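Local structure of thioesterase domain-containing protein (Chromobacterium violaceum, 4RMM) at residues 70-82 / 110-124. The protein probably hydrolyses acyl-CoA thioesters, although its own substrate is not established. Sequence-based numbering, arbitrary orientation.
Sequences MESAAMIHLMWNR and CEITKQGKRVAHVLI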
# COMPACT_ATOMS: atom_id res chain seq x y z
N MSE A 70 -0.18 -2.47 -5.59
CA MSE A 70 -0.70 -1.59 -6.63
C MSE A 70 0.16 -0.33 -6.76
O MSE A 70 0.58 0.05 -7.85
CB MSE A 70 -2.14 -1.24 -6.28
CG MSE A 70 -3.04 -2.46 -6.19
SE MSE A 70 -3.29 -3.29 -7.94
CE MSE A 70 -4.89 -2.31 -8.44
N GLU A 71 0.39 0.33 -5.63
CA GLU A 71 1.21 1.53 -5.62
C GLU A 71 2.63 1.31 -6.17
O GLU A 71 3.11 2.10 -6.97
CB GLU A 71 1.27 2.08 -4.18
CG GLU A 71 2.11 3.32 -4.03
CD GLU A 71 2.07 3.89 -2.61
OE1 GLU A 71 2.43 3.18 -1.66
OE2 GLU A 71 1.66 5.04 -2.45
N SER A 72 3.31 0.24 -5.76
CA SER A 72 4.66 -0.03 -6.26
C SER A 72 4.64 -0.44 -7.74
O SER A 72 5.57 -0.09 -8.49
CB SER A 72 5.33 -1.17 -5.48
OG SER A 72 4.71 -1.40 -4.24
N ALA A 73 3.62 -1.19 -8.16
CA ALA A 73 3.50 -1.60 -9.56
C ALA A 73 3.46 -0.35 -10.42
O ALA A 73 4.17 -0.24 -11.41
CB ALA A 73 2.22 -2.43 -9.79
N ALA A 74 2.62 0.61 -10.03
CA ALA A 74 2.48 1.86 -10.78
C ALA A 74 3.82 2.61 -10.82
O ALA A 74 4.16 3.23 -11.81
CB ALA A 74 1.40 2.72 -10.13
N MSE A 75 4.57 2.56 -9.72
CA MSE A 75 5.87 3.22 -9.68
C MSE A 75 6.83 2.51 -10.63
O MSE A 75 7.47 3.14 -11.48
CB MSE A 75 6.45 3.18 -8.27
CG MSE A 75 7.98 3.19 -8.30
SE MSE A 75 8.76 4.30 -6.96
CE MSE A 75 9.17 2.92 -5.69
N ILE A 76 6.95 1.20 -10.45
CA ILE A 76 7.83 0.40 -11.30
C ILE A 76 7.50 0.56 -12.78
O ILE A 76 8.39 0.70 -13.61
CB ILE A 76 7.74 -1.09 -10.90
CG1 ILE A 76 8.37 -1.28 -9.51
CG2 ILE A 76 8.43 -1.96 -11.94
CD1 ILE A 76 8.08 -2.62 -8.85
N HIS A 77 6.21 0.56 -13.10
CA HIS A 77 5.78 0.71 -14.50
C HIS A 77 6.34 2.01 -15.08
O HIS A 77 6.78 2.05 -16.23
CB HIS A 77 4.26 0.75 -14.57
CG HIS A 77 3.72 0.91 -15.95
ND1 HIS A 77 3.56 -0.16 -16.81
CD2 HIS A 77 3.25 2.00 -16.62
CE1 HIS A 77 3.02 0.26 -17.93
NE2 HIS A 77 2.81 1.57 -17.84
N LEU A 78 6.29 3.06 -14.28
CA LEU A 78 6.76 4.38 -14.69
C LEU A 78 8.24 4.41 -14.98
O LEU A 78 8.66 4.93 -16.01
CB LEU A 78 6.44 5.42 -13.62
CG LEU A 78 5.65 6.65 -14.08
CD1 LEU A 78 5.57 7.64 -12.94
CD2 LEU A 78 6.33 7.29 -15.28
N MSE A 79 9.05 3.88 -14.07
CA MSE A 79 10.48 3.90 -14.28
C MSE A 79 10.96 2.83 -15.25
O MSE A 79 12.10 2.85 -15.69
CB MSE A 79 11.24 3.81 -12.94
CG MSE A 79 10.77 2.78 -11.94
SE MSE A 79 11.80 2.96 -10.29
CE MSE A 79 10.94 4.50 -9.55
N TRP A 80 10.06 1.92 -15.61
CA TRP A 80 10.40 0.88 -16.57
C TRP A 80 10.14 1.48 -17.95
O TRP A 80 10.83 1.17 -18.91
CB TRP A 80 9.52 -0.35 -16.35
CG TRP A 80 9.83 -1.48 -17.28
CD1 TRP A 80 9.37 -1.66 -18.55
CD2 TRP A 80 10.70 -2.59 -17.01
NE1 TRP A 80 9.90 -2.80 -19.10
CE2 TRP A 80 10.72 -3.40 -18.17
CE3 TRP A 80 11.47 -2.98 -15.91
CZ2 TRP A 80 11.47 -4.57 -18.25
CZ3 TRP A 80 12.22 -4.15 -15.99
CH2 TRP A 80 12.21 -4.93 -17.16
N ASN A 81 9.15 2.36 -18.01
CA ASN A 81 8.78 3.02 -19.24
C ASN A 81 9.45 4.38 -19.40
O ASN A 81 9.17 5.11 -20.35
CB ASN A 81 7.26 3.19 -19.30
CG ASN A 81 6.53 1.88 -19.52
OD1 ASN A 81 6.61 0.95 -18.72
ND2 ASN A 81 5.80 1.80 -20.63
N ARG A 82 10.33 4.74 -18.46
CA ARG A 82 11.01 6.03 -18.54
C ARG A 82 12.51 5.99 -18.35
O ARG A 82 13.11 4.93 -18.14
CB ARG A 82 10.43 7.03 -17.53
CG ARG A 82 9.09 7.62 -17.93
CD ARG A 82 8.74 8.85 -17.10
NE ARG A 82 9.55 10.02 -17.42
CZ ARG A 82 10.74 10.30 -16.89
NH1 ARG A 82 11.28 9.49 -15.98
NH2 ARG A 82 11.39 11.40 -17.26
N CYS A 110 -0.51 -1.56 -15.70
CA CYS A 110 -0.71 -0.12 -15.63
C CYS A 110 -0.66 0.54 -16.98
O CYS A 110 -0.08 0.02 -17.93
CB CYS A 110 0.35 0.52 -14.75
SG CYS A 110 0.80 -0.47 -13.35
N GLU A 111 -1.27 1.71 -17.04
CA GLU A 111 -1.29 2.46 -18.27
C GLU A 111 -1.06 3.92 -17.95
O GLU A 111 -1.62 4.44 -16.99
CB GLU A 111 -2.64 2.30 -18.94
CG GLU A 111 -2.88 3.30 -20.04
CD GLU A 111 -4.28 3.21 -20.58
OE1 GLU A 111 -5.18 3.86 -20.02
OE2 GLU A 111 -4.47 2.46 -21.56
N ILE A 112 -0.23 4.60 -18.73
CA ILE A 112 0.01 6.01 -18.50
C ILE A 112 -0.93 6.88 -19.35
O ILE A 112 -0.77 6.98 -20.56
CB ILE A 112 1.47 6.38 -18.79
CG1 ILE A 112 2.39 5.55 -17.89
CG2 ILE A 112 1.67 7.87 -18.58
CD1 ILE A 112 3.81 6.02 -17.84
N THR A 113 -1.90 7.50 -18.67
CA THR A 113 -2.95 8.33 -19.30
C THR A 113 -2.64 9.69 -19.89
O THR A 113 -3.01 9.99 -21.02
CB THR A 113 -4.09 8.57 -18.34
OG1 THR A 113 -4.74 7.34 -18.06
CG2 THR A 113 -5.07 9.56 -18.96
N LYS A 114 -2.08 10.56 -19.06
CA LYS A 114 -1.69 11.88 -19.49
C LYS A 114 -0.24 11.86 -19.07
O LYS A 114 0.09 11.26 -18.05
CB LYS A 114 -2.46 12.95 -18.72
CG LYS A 114 -2.04 14.36 -19.06
CD LYS A 114 -0.88 14.82 -18.20
CE LYS A 114 -1.37 15.43 -16.90
NZ LYS A 114 -0.98 16.86 -16.79
N GLN A 115 0.63 12.47 -19.86
CA GLN A 115 2.03 12.49 -19.51
C GLN A 115 2.67 13.80 -19.95
O GLN A 115 3.47 13.83 -20.88
CB GLN A 115 2.78 11.31 -20.14
CG GLN A 115 4.20 11.13 -19.62
CD GLN A 115 4.87 9.91 -20.22
OE1 GLN A 115 4.33 9.28 -21.13
NE2 GLN A 115 6.06 9.57 -19.73
N GLY A 116 2.27 14.87 -19.27
CA GLY A 116 2.82 16.18 -19.53
C GLY A 116 4.32 16.16 -19.33
O GLY A 116 4.94 15.10 -19.22
N LYS A 117 4.93 17.33 -19.26
CA LYS A 117 6.36 17.38 -19.10
C LYS A 117 6.84 17.02 -17.70
O LYS A 117 7.92 16.46 -17.54
CB LYS A 117 6.86 18.80 -19.45
CG LYS A 117 8.30 19.09 -19.08
CD LYS A 117 9.14 19.33 -20.31
CE LYS A 117 9.95 20.61 -20.18
NZ LYS A 117 10.80 20.55 -18.97
N ARG A 118 6.02 17.27 -16.69
CA ARG A 118 6.47 17.05 -15.32
C ARG A 118 5.62 16.12 -14.50
O ARG A 118 6.03 15.69 -13.43
CB ARG A 118 6.51 18.44 -14.62
CG ARG A 118 7.42 19.48 -15.26
CD ARG A 118 8.87 19.03 -15.25
NE ARG A 118 9.30 18.58 -13.93
CZ ARG A 118 9.79 19.37 -12.98
NH1 ARG A 118 9.94 20.66 -13.19
NH2 ARG A 118 10.15 18.85 -11.82
N VAL A 119 4.46 15.77 -15.04
CA VAL A 119 3.51 14.93 -14.32
C VAL A 119 3.00 13.78 -15.15
O VAL A 119 2.59 13.96 -16.29
CB VAL A 119 2.26 15.76 -13.96
CG1 VAL A 119 1.48 15.06 -12.88
CG2 VAL A 119 2.66 17.16 -13.55
N ALA A 120 3.00 12.59 -14.57
CA ALA A 120 2.52 11.40 -15.24
C ALA A 120 1.36 10.86 -14.43
O ALA A 120 1.42 10.84 -13.20
CB ALA A 120 3.64 10.36 -15.33
N HIS A 121 0.30 10.45 -15.13
CA HIS A 121 -0.91 9.90 -14.50
C HIS A 121 -0.99 8.44 -14.90
O HIS A 121 -1.02 8.11 -16.08
CB HIS A 121 -2.15 10.66 -14.99
CG HIS A 121 -3.39 10.34 -14.22
ND1 HIS A 121 -4.52 11.13 -14.27
CD2 HIS A 121 -3.69 9.32 -13.39
CE1 HIS A 121 -5.46 10.61 -13.51
NE2 HIS A 121 -4.98 9.51 -12.96
N VAL A 122 -1.01 7.57 -13.90
CA VAL A 122 -1.02 6.13 -14.09
C VAL A 122 -2.33 5.46 -13.64
O VAL A 122 -2.89 5.82 -12.61
CB VAL A 122 0.15 5.47 -13.29
CG1 VAL A 122 0.18 3.96 -13.49
CG2 VAL A 122 1.46 6.09 -13.71
N LEU A 123 -2.79 4.47 -14.42
CA LEU A 123 -3.99 3.70 -14.08
C LEU A 123 -3.54 2.25 -13.96
O LEU A 123 -2.83 1.74 -14.83
CB LEU A 123 -5.06 3.84 -15.17
CG LEU A 123 -6.22 2.82 -15.24
CD1 LEU A 123 -7.26 3.06 -14.14
CD2 LEU A 123 -6.89 2.93 -16.61
N ILE A 124 -3.92 1.62 -12.86
CA ILE A 124 -3.57 0.24 -12.57
C ILE A 124 -4.86 -0.56 -12.43
O ILE A 124 -5.78 -0.15 -11.72
CB ILE A 124 -2.79 0.11 -11.24
CG1 ILE A 124 -1.68 1.16 -11.17
CG2 ILE A 124 -2.19 -1.30 -11.11
CD1 ILE A 124 -2.16 2.52 -10.71
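With CG trans to the backbone N (chi1 180°), the His77 side chain leans from the helix toward the sheet and onto Cys110, whose SG lies beside its own backbone N (chi1 -36°) and points toward the helix. Cys110 CB thus sits over one face of the imidazole in a CH-pi contact, 3.7 Å from the ring centroid and 16° off the ring normal. The SG of Cys110 passes the same ring obliquely and lodges against the helix backbone, 3.9 Å from Ala74 CA. The carbonyl of Cys110 is close too, its O 3.1 Å from His77 CE1; NE2 is also near that O, but at too poor an angle for a hydrogen bond. Ile112 CG1 closes one edge in the ring plane. Glu41, whose OE1 takes a hydrogen bond from Asn81 ND2, also touches His77.

One turn earlier on the helix, the Ala74 methyl packs on strand 119-124: Ala74 CB is 3.6 Å from Ile124 CG1 and 3.8 Å from Val122 CG1. At the start of the segment the bent chain of Met70, a selenomethionine, and the Ile124 side chain run past one another in opposing senses, with SE 3.9 Å from Ile124 CG2. Towards the other end Leu78 lies nearly perpendicular to Ile112, CD2 meeting Ile112 CD1 at 3.8 Å, and also reaches Ala120. Last comes Arg82, whose CD lies 3.8 Å from Gln115 NE2.

This is the hotdog fold: helix 67-80 packs across the antiparallel sheet, here on hairpin 106-127, while Glu71 faces the second subunit and bonds to its Tyr97 and Gly67. Between residues 70-82 and 110-124 the contact is van der Waals packing and a CH-pi contact, without a hydrogen bond, so on this face the helix is probably positioned by the fit of side chains.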